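Local coordinates for nitrate regulatory protein (Klebsiella oxytoca, PDB 4AKK), which senses nitrate and nitrite and binds a factor-independent terminator in the nasF operon leader RNA, so that transcription continues past it, at residues 294-297 with 298-302; 148-152 with 153-157; 118-122 with 123-127; 351-354 with 355-359; 175-179 with 180-184. All blocks are in the same frame, centred on the assembly; numbering follows the deposited sequence.

Followed from the N terminus, the five contacts come as contact 3, contact 2, contact 5, contact 1 and contact 4. Each is a local turn closed by neighbouring residues, so they run in series and none nests within or crosses another. Contacts 3, 2 and 5 each lead from a loop into the first turn of a helix: 122-134, 152-167 and 180-212. Contact 1 lies within helix 277-312, and contact 4 at the C-terminal end of helix 341-358. The first four belong to the nitrate-sensing NIT region, the last to the ANTAR region. Contact 3 touches both contact 5 and contact 4, whereas contacts 2 and 5 lie on opposite sides of the chain's centre, with centres about 39 Å apart.

Contact 1: 294-297 with 298-302; sequences RGVE and ELLIV
Arg294 O takes the amide of Glu298 N at 2.9 Å, and Val296 O and Glu297 O take those of Leu300 and Ile301 in the same way, the four-residue spacing of a helix interior. On one side of this helix Arg294 is shared by two acids. Its NE forms a longer salt bridge to Glu298 OE2 at 3.4 Å, one turn on, while NH1 reaches Glu297 OE1 at 2.8 Å. The second bond lies in the guanidinium plane but meets the Glu297 carboxylate from above its own plane. The bend of the arginine chain at chi2 (56°) swings the guanidinium forward along the helix, toward the following turn, and Glu298 CG then sits over one face of it. Arginine suits the place because separate nitrogens can serve different acids. Ser67 OG joins the network, bonded to both Arg294 NH1 and Glu297 OE2, and thereby helps to satisfy a buried glutamate. The other side of the helix is apolar, with Val296 CG1 4.4 Å from Leu300 CG. Helix 277-312 is thus held by polar groups to helix 56-85, while Val296 and Leu300 pack on Phe192 of helix 180-212, and Val296 and Leu299 on Leu248 of helix 243-252.

Contact 2: 148-152 with 153-157; sequences REIAA and EEATG
Ile150, Ala152 and Glu154 carry this turn, in which the chain enters helix 152-167. Glu154 folds back toward the loop: its OE1 accepts the amide of Ala151 N at 3.1 Å along an almost straight line (177° at the hydrogen), the donor standing somewhat out of the carboxylate plane. With CG opposite the carbonyl carbon (chi1 -55°) and the rest of the chain extended, the carboxylate is carried back to the level of the N-cap residue, Ala151. Glutamate is long enough to make this reach. Ile150 runs alongside it in the reverse sense, CG1 lying 3.6 Å from Glu154 CB, so aliphatic carbon of one chain shields that of the other. The far end of the isoleucine goes on to the next residue, where CD1 packs 4.1 Å from Ala155 CB; alanine suits this close corner, and Leu141 of helix 138-147 also touches the isoleucine. Ala152 has a different task. Its carbonyl O receives Thr156 N at 2.8 Å, while its methyl group turns away to pack on Asn81 and Cys85 of helix 56-85. Beside it Ala151 O takes Ala155 N at 2.9 Å. Glu153 bends back over Ala151 with OE2, while its OE1 forms a salt bridge with Arg212. The acid bonded back to the N-cap amide is one half of a capping box, without the reciprocal side-chain bond because the N-cap residue is Ala151, and the Ile150–Ala155 pair just outside it is the arrangement of a hydrophobic staple.

Contact 3: 118-122 with 123-127; sequences DAASS and ALCWR
Trp126 offers the edge of its indole to Ser122: the carbonyl O lies near the ring plane, 3.2 Å from CD1, where a ring C-H can face it. Farther along the same edge a water in the ring plane accepts from Trp126 NE1 at 3.2 Å. That water also bonds to Ser122 OG at 2.9 Å, so serine and tryptophan, a turn apart, are bridged through it. Phe42 of the second subunit meets the indole edge-to-face. Tryptophan suits this subunit boundary by combining a broad apolar surface with one N-H for the water. On the loop side Ser121 is the N-cap. Its OG lies between the backbone N and the carbonyl carbon (chi1 68°), which brings it above the first turn to accept Leu124 N at 3.2 Å. The same hydroxyl bonds to Asp175, so the cap is itself positioned by a neighbouring loop. Ser121 O completes the turn by taking Cys125 N at 3.0 Å. Below the polar cap the methyl of Ala120 rests 3.8 Å from both Leu124 CD2 and Cys125 SG; this small group suits the buried spot. Ala120 O accepts from Arg44 of the second subunit. A serine N-cap bonded to the third residue beyond it, flanked by the apolar pair Ala120 and Cys125, is a capped helix start with a hydrophobic staple.

Contact 4: 351-354 with 355-359; sequences QQLS and GQLAS
Leu353 and Leu357 make the tight side of this turn, their chains crossing at a slant with CD1 of Leu353 4.0 Å from CD1 of Leu357. The two branch differently: Leu353 CG stands opposite the backbone N (chi1 172°), which lets CD1 reach toward the next turn, whereas Leu357 CG stands opposite the carbonyl carbon and its CD1 leans back. These two methyls therefore converge, and Arg402 packs against both leucines, with Pro232 of helix 217-240 beside Leu353. Leucine suits the place because its branched end can meet a like side chain one turn away. Behind them the backbone is regular, Leu357 N giving to Leu353 O at 3.0 Å and Gln356 N to Gln352 O at 3.0 Å. This part of helix 341-358 lies in the ANTAR region; Ser359, which follows, is the N-cap of helix 360-380, its OG accepting from Asp362 N. Bonding is weaker toward Ala358, whose N reaches Ser354 O only weakly, at 3.3 Å, and bonds to Gly355 O at 3.0 Å. The looser side is polar. Gln352 and Gln356 lie a turn apart with their amide planes 36° apart, Gln352 CG being 3.9 Å from Gln356 NE2. Gln352 OE1 is occupied elsewhere, bonded to Gln345 of the second subunit, while Gln356 lies against Asp362 and Glu366. Gly355 and the exposed Ala358 present little bulk to the surroundings.

Contact 5: 175-179 with 180-184; sequences DSIDD and PQIAG
Asp179 OD2 is the polar centre of this turn, facing the backbone amides at the start of helix 180-212. It accepts Ile182 N at 2.9 Å through its anti lone pair, the one directed away from OD1. Gln181 N stands equally near Asp179 OD2, also at 2.9 Å. Two torsions place the oxygen there: CG lies opposite the backbone N (chi1 -169°), and the carboxylate is then rotated (chi2 87°) until OD2 hangs over the first turn. Ile182 CG1 presses on it at 3.3 Å, an aliphatic lid on a buried acid. The helix amides would be expected to stabilise the negative charge, and the short aspartate side chain holds its carboxylate close to the backbone amides just ahead of it. The next residue, Pro180, crosses the acid at about a right angle, its CD 3.5 Å from Asp179 CG. Proline is well placed here, since the first residue of a helix needs no N-H for the helical bonding and the ring fixes phi at a helical value. Asp179 O takes Ala183 N at 2.9 Å, closing the first turn. On the inner side Ile177 CG2 packs 4.2 Å from Ala183 CB and 4.1 Å from Ile182 CB, so apolar side chains of the loop and the helix meet beneath the cap. Ile182 then lies against Leu304, Ala307 and Leu311 of helix 277-312, and Asp179 touches Gln49 of helix 37-52. An aspartate N-cap followed by proline is a classic helix start, here opening one of the long helices of the nitrate-sensing region.

Contact 1: 294-297 with 298-302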
loop_
_atom_site.group_PDB
_atom_site.type_symbol
_atom_site.label_atom_id
_atom_site.label_comp_id
_atom_site.label_asym_id
_atom_site.label_seq_id
_atom_site.Cartn_x
_atom_site.Cartn_y
_atom_site.Cartn_z
ATOM N N ARG A 294 -15.635 -19.922 10.229
ATOM C CA ARG A 294 -15.680 -20.802 9.060
ATOM C C ARG A 294 -17.061 -20.770 8.397
ATOM O O ARG A 294 -17.168 -20.723 7.174
ATOM C CB ARG A 294 -15.292 -22.241 9.440
ATOM C CG ARG A 294 -15.354 -23.237 8.274
ATOM C CD ARG A 294 -14.491 -22.783 7.095
ATOM N NE ARG A 294 -14.576 -23.683 5.939
ATOM C CZ ARG A 294 -14.048 -23.417 4.746
ATOM N NH1 ARG A 294 -13.377 -22.290 4.563
ATOM N NH2 ARG A 294 -14.174 -24.277 3.738
ATOM N N GLY A 295 -18.115 -20.776 9.207
ATOM C CA GLY A 295 -19.475 -20.706 8.687
ATOM C C GLY A 295 -19.653 -19.501 7.788
ATOM O O GLY A 295 -20.140 -19.610 6.660
ATOM N N VAL A 296 -19.228 -18.343 8.276
ATOM C CA VAL A 296 -19.313 -17.129 7.489
ATOM C C VAL A 296 -18.432 -17.195 6.241
ATOM O O VAL A 296 -18.838 -16.765 5.161
ATOM C CB VAL A 296 -18.944 -15.893 8.320
ATOM C CG1 VAL A 296 -18.828 -14.699 7.426
ATOM C CG2 VAL A 296 -19.993 -15.645 9.396
ATOM N N GLU A 297 -17.229 -17.738 6.389
ATOM C CA GLU A 297 -16.298 -17.821 5.275
ATOM C C GLU A 297 -16.866 -18.676 4.136
ATOM O O GLU A 297 -16.671 -18.371 2.954
ATOM C CB GLU A 297 -14.965 -18.400 5.765
ATOM C CG GLU A 297 -13.915 -18.590 4.693
ATOM C CD GLU A 297 -12.670 -19.308 5.223
ATOM O OE1 GLU A 297 -12.773 -20.071 6.219
ATOM O OE2 GLU A 297 -11.588 -19.111 4.634
ATOM N N GLU A 298 -17.556 -19.755 4.493
ATOM C CA GLU A 298 -18.191 -20.606 3.490
ATOM C C GLU A 298 -19.270 -19.834 2.725
ATOM O O GLU A 298 -19.473 -20.052 1.528
ATOM C CB GLU A 298 -18.773 -21.869 4.137
ATOM C CG GLU A 298 -17.709 -22.777 4.735
ATOM C CD GLU A 298 -18.273 -24.062 5.308
ATOM O OE1 GLU A 298 -19.385 -24.027 5.875
ATOM O OE2 GLU A 298 -17.594 -25.106 5.199
ATOM N N LEU A 299 -19.944 -18.915 3.409
ATOM C CA LEU A 299 -20.967 -18.110 2.759
ATOM C C LEU A 299 -20.323 -17.177 1.744
ATOM O O LEU A 299 -20.844 -16.969 0.641
ATOM C CB LEU A 299 -21.763 -17.291 3.779
ATOM C CG LEU A 299 -22.593 -16.158 3.148
ATOM C CD1 LEU A 299 -23.780 -16.700 2.350
ATOM C CD2 LEU A 299 -23.070 -15.137 4.177
ATOM N N LEU A 300 -19.182 -16.610 2.116
ATOM C CA LEU A 300 -18.518 -15.659 1.235
ATOM C C LEU A 300 -18.170 -16.347 -0.077
ATOM O O LEU A 300 -18.337 -15.780 -1.150
ATOM C CB LEU A 300 -17.262 -15.090 1.887
ATOM C CG LEU A 300 -17.436 -14.377 3.229
ATOM C CD1 LEU A 300 -16.076 -13.854 3.723
ATOM C CD2 LEU A 300 -18.460 -13.243 3.102
ATOM N N ILE A 301 -17.689 -17.581 0.033
ATOM C CA ILE A 301 -17.308 -18.382 -1.122
ATOM C C ILE A 301 -18.513 -18.714 -2.017
ATOM O O ILE A 301 -18.450 -18.566 -3.240
ATOM C CB ILE A 301 -16.608 -19.661 -0.654
ATOM C CG1 ILE A 301 -15.197 -19.304 -0.148
ATOM C CG2 ILE A 301 -16.558 -20.697 -1.777
ATOM C CD1 ILE A 301 -14.604 -20.324 0.786
ATOM N N VAL A 302 -19.605 -19.156 -1.400
ATOM C CA VAL A 302 -20.849 -19.390 -2.126
ATOM C C VAL A 302 -21.284 -18.134 -2.874
ATOM O O VAL A 302 -21.571 -18.182 -4.075
ATOM C CB VAL A 302 -21.977 -19.851 -1.181
ATOM C CG1 VAL A 302 -23.338 -19.818 -1.893
ATOM C CG2 VAL A 302 -21.680 -21.233 -0.659
#

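Contact 2: 148-152 with 153-157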
loop_
_atom_site.group_PDB
_atom_site.type_symbol
_atom_site.label_atom_id
_atom_site.label_comp_id
_atom_site.label_asym_id
_atom_site.label_seq_id
_atom_site.Cartn_x
_atom_site.Cartn_y
_atom_site.Cartn_z
ATOM N N ARG A 148 6.373 -37.250 18.442
ATOM C CA ARG A 148 6.627 -36.171 19.386
ATOM C C ARG A 148 8.112 -35.783 19.399
ATOM O O ARG A 148 8.677 -35.445 20.448
ATOM C CB ARG A 148 6.132 -36.565 20.779
ATOM C CG ARG A 148 4.683 -37.118 20.768
ATOM C CD ARG A 148 4.254 -37.680 22.124
ATOM N NE ARG A 148 4.562 -36.734 23.183
ATOM C CZ ARG A 148 5.253 -37.020 24.278
ATOM N NH1 ARG A 148 5.687 -38.254 24.501
ATOM N NH2 ARG A 148 5.489 -36.063 25.168
ATOM N N GLU A 149 8.737 -35.830 18.223
ATOM C CA GLU A 149 10.140 -35.438 18.069
ATOM C C GLU A 149 10.241 -34.023 17.513
ATOM O O GLU A 149 11.094 -33.722 16.673
ATOM C CB GLU A 149 10.879 -36.432 17.172
ATOM C CG GLU A 149 11.034 -37.810 17.821
ATOM C CD GLU A 149 11.773 -38.811 16.946
ATOM O OE1 GLU A 149 12.226 -38.438 15.841
ATOM O OE2 GLU A 149 11.894 -39.982 17.368
ATOM N N ILE A 150 9.348 -33.162 17.980
ATOM C CA ILE A 150 9.324 -31.766 17.564
ATOM C C ILE A 150 8.564 -31.021 18.641
ATOM O O ILE A 150 7.705 -31.604 19.296
ATOM C CB ILE A 150 8.633 -31.593 16.196
ATOM C CG1 ILE A 150 8.736 -30.142 15.716
ATOM C CG2 ILE A 150 7.161 -32.045 16.250
ATOM C CD1 ILE A 150 8.217 -29.936 14.282
ATOM N N ALA A 151 8.893 -29.756 18.864
ATOM C CA ALA A 151 8.183 -28.983 19.886
ATOM C C ALA A 151 6.890 -28.390 19.319
ATOM O O ALA A 151 6.778 -28.168 18.116
ATOM C CB ALA A 151 9.067 -27.886 20.442
ATOM N N ALA A 152 5.923 -28.124 20.189
ATOM C CA ALA A 152 4.643 -27.563 19.750
ATOM C C ALA A 152 4.806 -26.258 18.960
ATOM O O ALA A 152 4.166 -26.091 17.920
ATOM C CB ALA A 152 3.693 -27.375 20.931
ATOM N N GLU A 153 5.663 -25.350 19.434
ATOM C CA GLU A 153 5.933 -24.098 18.708
ATOM C C GLU A 153 6.517 -24.345 17.324
ATOM O O GLU A 153 6.185 -23.627 16.384
ATOM C CB GLU A 153 6.907 -23.185 19.466
ATOM C CG GLU A 153 6.687 -23.129 20.948
ATOM C CD GLU A 153 7.520 -24.149 21.689
ATOM O OE1 GLU A 153 8.723 -23.864 21.909
ATOM O OE2 GLU A 153 6.974 -25.226 22.039
ATOM N N GLU A 154 7.409 -25.330 17.211
ATOM C CA GLU A 154 8.025 -25.673 15.922
ATOM C C GLU A 154 6.997 -26.266 14.939
ATOM O O GLU A 154 6.937 -25.869 13.774
ATOM C CB GLU A 154 9.218 -26.635 16.107
ATOM C CG GLU A 154 10.300 -26.133 17.065
ATOM C CD GLU A 154 11.419 -27.160 17.315
ATOM O OE1 GLU A 154 11.132 -28.379 17.310
ATOM O OE2 GLU A 154 12.586 -26.748 17.527
ATOM N N ALA A 155 6.190 -27.210 15.418
ATOM C CA ALA A 155 5.117 -27.793 14.611
ATOM C C ALA A 155 4.093 -26.724 14.198
ATOM O O ALA A 155 3.639 -26.685 13.058
ATOM C CB ALA A 155 4.436 -28.918 15.372
ATOM N N THR A 156 3.753 -25.859 15.143
ATOM C CA THR A 156 2.869 -24.734 14.912
ATOM C C THR A 156 3.388 -23.806 13.816
ATOM O O THR A 156 2.629 -23.405 12.930
ATOM C CB THR A 156 2.670 -23.930 16.218
ATOM O OG1 THR A 156 1.553 -24.469 16.924
ATOM C CG2 THR A 156 2.407 -22.448 15.918
ATOM N N GLY A 157 4.672 -23.467 13.889
ATOM C CA GLY A 157 5.314 -22.614 12.901
ATOM C C GLY A 157 5.332 -23.201 11.499
ATOM O O GLY A 157 5.130 -22.492 10.530
#

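Contact 3: 118-122 with 123-127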
loop_
_atom_site.group_PDB
_atom_site.type_symbol
_atom_site.label_atom_id
_atom_site.label_comp_id
_atom_site.label_asym_id
_atom_site.label_seq_id
_atom_site.Cartn_x
_atom_site.Cartn_y
_atom_site.Cartn_z
ATOM N N ASP A 118 -3.429 -22.287 -17.391
ATOM C CA ASP A 118 -3.556 -21.689 -18.711
ATOM C C ASP A 118 -3.652 -20.167 -18.671
ATOM O O ASP A 118 -3.385 -19.500 -19.668
ATOM C CB ASP A 118 -4.781 -22.261 -19.441
ATOM C CG ASP A 118 -4.641 -23.744 -19.754
ATOM O OD1 ASP A 118 -3.501 -24.272 -19.718
ATOM O OD2 ASP A 118 -5.678 -24.381 -20.042
ATOM N N ALA A 119 -4.034 -19.617 -17.524
ATOM C CA ALA A 119 -4.266 -18.177 -17.428
ATOM C C ALA A 119 -3.345 -17.474 -16.423
ATOM O O ALA A 119 -3.543 -16.304 -16.111
ATOM C CB ALA A 119 -5.722 -17.911 -17.079
ATOM N N ALA A 120 -2.347 -18.186 -15.919
ATOM C CA ALA A 120 -1.550 -17.679 -14.806
ATOM C C ALA A 120 -0.424 -16.733 -15.225
ATOM O O ALA A 120 0.431 -17.091 -16.032
ATOM C CB ALA A 120 -0.988 -18.837 -14.009
ATOM N N SER A 121 -0.431 -15.527 -14.665
ATOM C CA SER A 121 0.680 -14.601 -14.828
ATOM C C SER A 121 1.935 -15.183 -14.194
ATOM O O SER A 121 1.865 -16.115 -13.392
ATOM C CB SER A 121 0.370 -13.278 -14.139
ATOM O OG SER A 121 0.347 -13.464 -12.733
ATOM N N SER A 122 3.081 -14.619 -14.554
ATOM C CA SER A 122 4.355 -15.031 -13.992
ATOM C C SER A 122 4.349 -14.953 -12.462
ATOM O O SER A 122 4.810 -15.864 -11.788
ATOM C CB SER A 122 5.489 -14.177 -14.569
ATOM O OG SER A 122 6.736 -14.561 -14.014
ATOM N N ALA A 123 3.823 -13.865 -11.915
ATOM C CA ALA A 123 3.788 -13.727 -10.464
ATOM C C ALA A 123 2.890 -14.784 -9.798
ATOM O O ALA A 123 3.234 -15.323 -8.746
ATOM C CB ALA A 123 3.363 -12.315 -10.081
ATOM N N LEU A 124 1.753 -15.104 -10.414
ATOM C CA LEU A 124 0.870 -16.145 -9.874
ATOM C C LEU A 124 1.556 -17.506 -9.891
ATOM O O LEU A 124 1.460 -18.285 -8.938
ATOM C CB LEU A 124 -0.459 -16.209 -10.639
ATOM C CG LEU A 124 -1.485 -17.175 -10.042
ATOM C CD1 LEU A 124 -1.880 -16.732 -8.628
ATOM C CD2 LEU A 124 -2.718 -17.282 -10.945
ATOM N N CYS A 125 2.259 -17.790 -10.977
ATOM C CA CYS A 125 3.080 -18.994 -11.042
ATOM C C CYS A 125 4.056 -19.094 -9.878
ATOM O O CYS A 125 4.215 -20.170 -9.278
ATOM C CB CYS A 125 3.846 -19.054 -12.357
ATOM S SG CYS A 125 2.784 -19.231 -13.811
ATOM N N TRP A 126 4.729 -17.987 -9.568
ATOM C CA TRP A 126 5.681 -17.982 -8.453
ATOM C C TRP A 126 4.988 -18.263 -7.111
ATOM O O TRP A 126 5.493 -19.029 -6.293
ATOM C CB TRP A 126 6.452 -16.662 -8.393
ATOM C CG TRP A 126 7.696 -16.637 -9.235
ATOM C CD1 TRP A 126 7.777 -16.378 -10.575
ATOM C CD2 TRP A 126 9.042 -16.859 -8.790
ATOM N NE1 TRP A 126 9.087 -16.429 -10.992
ATOM C CE2 TRP A 126 9.884 -16.722 -9.916
ATOM C CE3 TRP A 126 9.618 -17.159 -7.550
ATOM C CZ2 TRP A 126 11.274 -16.876 -9.840
ATOM C CZ3 TRP A 126 11.001 -17.309 -7.477
ATOM C CH2 TRP A 126 11.809 -17.167 -8.616
ATOM N N ARG A 127 3.833 -17.641 -6.889
ATOM C CA ARG A 127 3.101 -17.844 -5.643
ATOM C C ARG A 127 2.701 -19.305 -5.509
ATOM O O ARG A 127 2.873 -19.922 -4.458
ATOM C CB ARG A 127 1.846 -16.969 -5.597
ATOM C CG ARG A 127 2.115 -15.483 -5.447
ATOM C CD ARG A 127 2.720 -15.129 -4.090
ATOM N NE ARG A 127 2.837 -13.678 -3.928
ATOM C CZ ARG A 127 3.471 -13.075 -2.926
ATOM N NH1 ARG A 127 4.061 -13.793 -1.976
ATOM N NH2 ARG A 127 3.529 -11.749 -2.878
HETATM O O HOH W 1 9.508 -15.316 -13.972
#

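Contact 4: 351-354 with 355-359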
loop_
_atom_site.group_PDB
_atom_site.type_symbol
_atom_site.label_atom_id
_atom_site.label_comp_id
_atom_site.label_asym_id
_atom_site.label_seq_id
_atom_site.Cartn_x
_atom_site.Cartn_y
_atom_site.Cartn_z
ATOM N N GLN A 351 -1.077 -8.249 3.203
ATOM C CA GLN A 351 0.078 -9.056 2.829
ATOM C C GLN A 351 1.343 -8.550 3.519
ATOM O O GLN A 351 2.180 -9.324 3.934
ATOM C CB GLN A 351 0.276 -9.004 1.318
ATOM C CG GLN A 351 -0.639 -9.931 0.553
ATOM C CD GLN A 351 0.001 -11.280 0.318
ATOM O OE1 GLN A 351 0.890 -11.416 -0.522
ATOM N NE2 GLN A 351 -0.450 -12.290 1.059
ATOM N N GLN A 352 1.475 -7.237 3.623
ATOM C CA GLN A 352 2.633 -6.640 4.272
ATOM C C GLN A 352 2.659 -7.047 5.750
ATOM O O GLN A 352 3.679 -7.499 6.268
ATOM C CB GLN A 352 2.583 -5.119 4.120
ATOM C CG GLN A 352 3.766 -4.379 4.719
ATOM C CD GLN A 352 3.709 -2.883 4.466
ATOM O OE1 GLN A 352 2.634 -2.320 4.244
ATOM N NE2 GLN A 352 4.868 -2.227 4.500
ATOM N N LEU A 353 1.518 -6.885 6.412
ATOM C CA LEU A 353 1.357 -7.240 7.813
ATOM C C LEU A 353 1.684 -8.717 8.050
ATOM O O LEU A 353 2.341 -9.076 9.028
ATOM C CB LEU A 353 -0.085 -6.959 8.246
ATOM C CG LEU A 353 -0.463 -7.471 9.639
ATOM C CD1 LEU A 353 0.420 -6.822 10.716
ATOM C CD2 LEU A 353 -1.965 -7.249 9.927
ATOM N N SER A 354 1.209 -9.549 7.133
ATOM C CA SER A 354 1.422 -10.978 7.141
ATOM C C SER A 354 2.904 -11.327 7.116
ATOM O O SER A 354 3.369 -12.121 7.926
ATOM C CB SER A 354 0.731 -11.602 5.926
ATOM O OG SER A 354 0.879 -13.012 5.942
ATOM N N GLY A 355 3.634 -10.736 6.175
ATOM C CA GLY A 355 5.071 -10.925 6.089
ATOM C C GLY A 355 5.793 -10.467 7.344
ATOM O O GLY A 355 6.649 -11.173 7.857
ATOM N N GLN A 356 5.448 -9.280 7.838
ATOM C CA GLN A 356 6.087 -8.734 9.032
ATOM C C GLN A 356 5.958 -9.667 10.233
ATOM O O GLN A 356 6.919 -9.832 10.980
ATOM C CB GLN A 356 5.499 -7.365 9.383
ATOM C CG GLN A 356 5.801 -6.285 8.359
ATOM C CD GLN A 356 5.009 -5.017 8.605
ATOM O OE1 GLN A 356 3.933 -5.047 9.207
ATOM N NE2 GLN A 356 5.538 -3.892 8.139
ATOM N N LEU A 357 4.773 -10.260 10.426
ATOM C CA LEU A 357 4.540 -11.143 11.575
ATOM C C LEU A 357 5.317 -12.444 11.430
ATOM O O LEU A 357 5.529 -13.165 12.401
ATOM C CB LEU A 357 3.046 -11.455 11.761
ATOM C CG LEU A 357 2.149 -10.279 12.156
ATOM C CD1 LEU A 357 0.671 -10.598 11.917
ATOM C CD2 LEU A 357 2.396 -9.865 13.601
ATOM N N ALA A 358 5.732 -12.734 10.204
ATOM C CA ALA A 358 6.436 -13.965 9.904
ATOM C C ALA A 358 7.953 -13.777 9.957
ATOM O O ALA A 358 8.703 -14.751 9.908
ATOM C CB ALA A 358 6.020 -14.472 8.536
ATOM N N SER A 359 8.392 -12.525 10.045
ATOM C CA SER A 359 9.810 -12.185 9.956
ATOM C C SER A 359 10.363 -11.727 11.300
ATOM O O SER A 359 9.814 -10.822 11.931
ATOM C CB SER A 359 10.022 -11.082 8.914
ATOM O OG SER A 359 11.218 -10.351 9.162
#

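Contact 5: 175-179 with 180-184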
loop_
_atom_site.group_PDB
_atom_site.type_symbol
_atom_site.label_atom_id
_atom_site.label_comp_id
_atom_site.label_asym_id
_atom_site.label_seq_id
_atom_site.Cartn_x
_atom_site.Cartn_y
_atom_site.Cartn_z
ATOM N N ASP A 175 -4.620 -10.062 -9.845
ATOM C CA ASP A 175 -3.821 -9.478 -10.925
ATOM C C ASP A 175 -4.323 -9.910 -12.308
ATOM O O ASP A 175 -3.827 -9.450 -13.340
ATOM C CB ASP A 175 -2.313 -9.777 -10.751
ATOM C CG ASP A 175 -1.921 -11.202 -11.178
ATOM O OD1 ASP A 175 -2.719 -11.874 -11.868
ATOM O OD2 ASP A 175 -0.800 -11.650 -10.830
ATOM N N SER A 176 -5.303 -10.804 -12.323
ATOM C CA SER A 176 -5.890 -11.252 -13.577
ATOM C C SER A 176 -7.405 -11.202 -13.512
ATOM O O SER A 176 -8.097 -11.874 -14.283
ATOM C CB SER A 176 -5.411 -12.657 -13.931
ATOM O OG SER A 176 -4.124 -12.607 -14.527
ATOM N N ILE A 177 -7.912 -10.403 -12.578
ATOM C CA ILE A 177 -9.345 -10.188 -12.446
ATOM C C ILE A 177 -9.686 -8.730 -12.746
ATOM O O ILE A 177 -9.364 -7.832 -11.966
ATOM C CB ILE A 177 -9.848 -10.561 -11.045
ATOM C CG1 ILE A 177 -9.592 -12.046 -10.780
ATOM C CG2 ILE A 177 -11.326 -10.224 -10.905
ATOM C CD1 ILE A 177 -10.249 -12.572 -9.526
ATOM N N ASP A 178 -10.333 -8.506 -13.886
ATOM C CA ASP A 178 -10.694 -7.154 -14.313
ATOM C C ASP A 178 -12.006 -6.661 -13.681
ATOM O O ASP A 178 -12.154 -5.474 -13.398
ATOM C CB ASP A 178 -10.755 -7.070 -15.843
ATOM C CG ASP A 178 -9.384 -7.243 -16.498
ATOM O OD1 ASP A 178 -8.366 -6.895 -15.858
ATOM O OD2 ASP A 178 -9.322 -7.722 -17.654
ATOM N N ASP A 179 -12.942 -7.571 -13.432
ATOM C CA ASP A 179 -14.214 -7.169 -12.837
ATOM C C ASP A 179 -14.093 -6.551 -11.447
ATOM O O ASP A 179 -13.599 -7.190 -10.526
ATOM C CB ASP A 179 -15.188 -8.335 -12.745
ATOM C CG ASP A 179 -16.586 -7.868 -12.380
ATOM O OD1 ASP A 179 -17.341 -7.527 -13.309
ATOM O OD2 ASP A 179 -16.905 -7.784 -11.170
ATOM N N PRO A 180 -14.600 -5.322 -11.285
ATOM C CA PRO A 180 -14.533 -4.581 -10.019
ATOM C C PRO A 180 -15.263 -5.279 -8.866
ATOM O O PRO A 180 -14.735 -5.313 -7.753
ATOM C CB PRO A 180 -15.246 -3.259 -10.337
ATOM C CG PRO A 180 -15.337 -3.185 -11.814
ATOM C CD PRO A 180 -15.353 -4.594 -12.319
ATOM N N GLN A 181 -16.461 -5.801 -9.114
ATOM C CA GLN A 181 -17.228 -6.453 -8.054
ATOM C C GLN A 181 -16.541 -7.720 -7.558
ATOM O O GLN A 181 -16.464 -7.974 -6.354
ATOM C CB GLN A 181 -18.652 -6.789 -8.511
ATOM C CG GLN A 181 -19.621 -5.617 -8.459
ATOM C CD GLN A 181 -19.734 -4.907 -9.791
ATOM O OE1 GLN A 181 -20.353 -5.416 -10.730
ATOM N NE2 GLN A 181 -19.136 -3.722 -9.882
ATOM N N ILE A 182 -16.055 -8.525 -8.490
ATOM C CA ILE A 182 -15.379 -9.751 -8.111
ATOM C C ILE A 182 -14.075 -9.454 -7.382
ATOM O O ILE A 182 -13.791 -10.037 -6.338
ATOM C CB ILE A 182 -15.121 -10.645 -9.322
ATOM C CG1 ILE A 182 -16.443 -10.901 -10.051
ATOM C CG2 ILE A 182 -14.496 -11.956 -8.884
ATOM C CD1 ILE A 182 -17.493 -11.598 -9.174
ATOM N N ALA A 183 -13.293 -8.531 -7.921
ATOM C CA ALA A 183 -12.021 -8.192 -7.300
ATOM C C ALA A 183 -12.264 -7.708 -5.879
ATOM O O ALA A 183 -11.539 -8.089 -4.967
ATOM C CB ALA A 183 -11.270 -7.144 -8.118
ATOM N N GLY A 184 -13.291 -6.876 -5.702
ATOM C CA GLY A 184 -13.707 -6.420 -4.384
ATOM C C GLY A 184 -14.081 -7.568 -3.451
ATOM O O GLY A 184 -13.773 -7.534 -2.252
#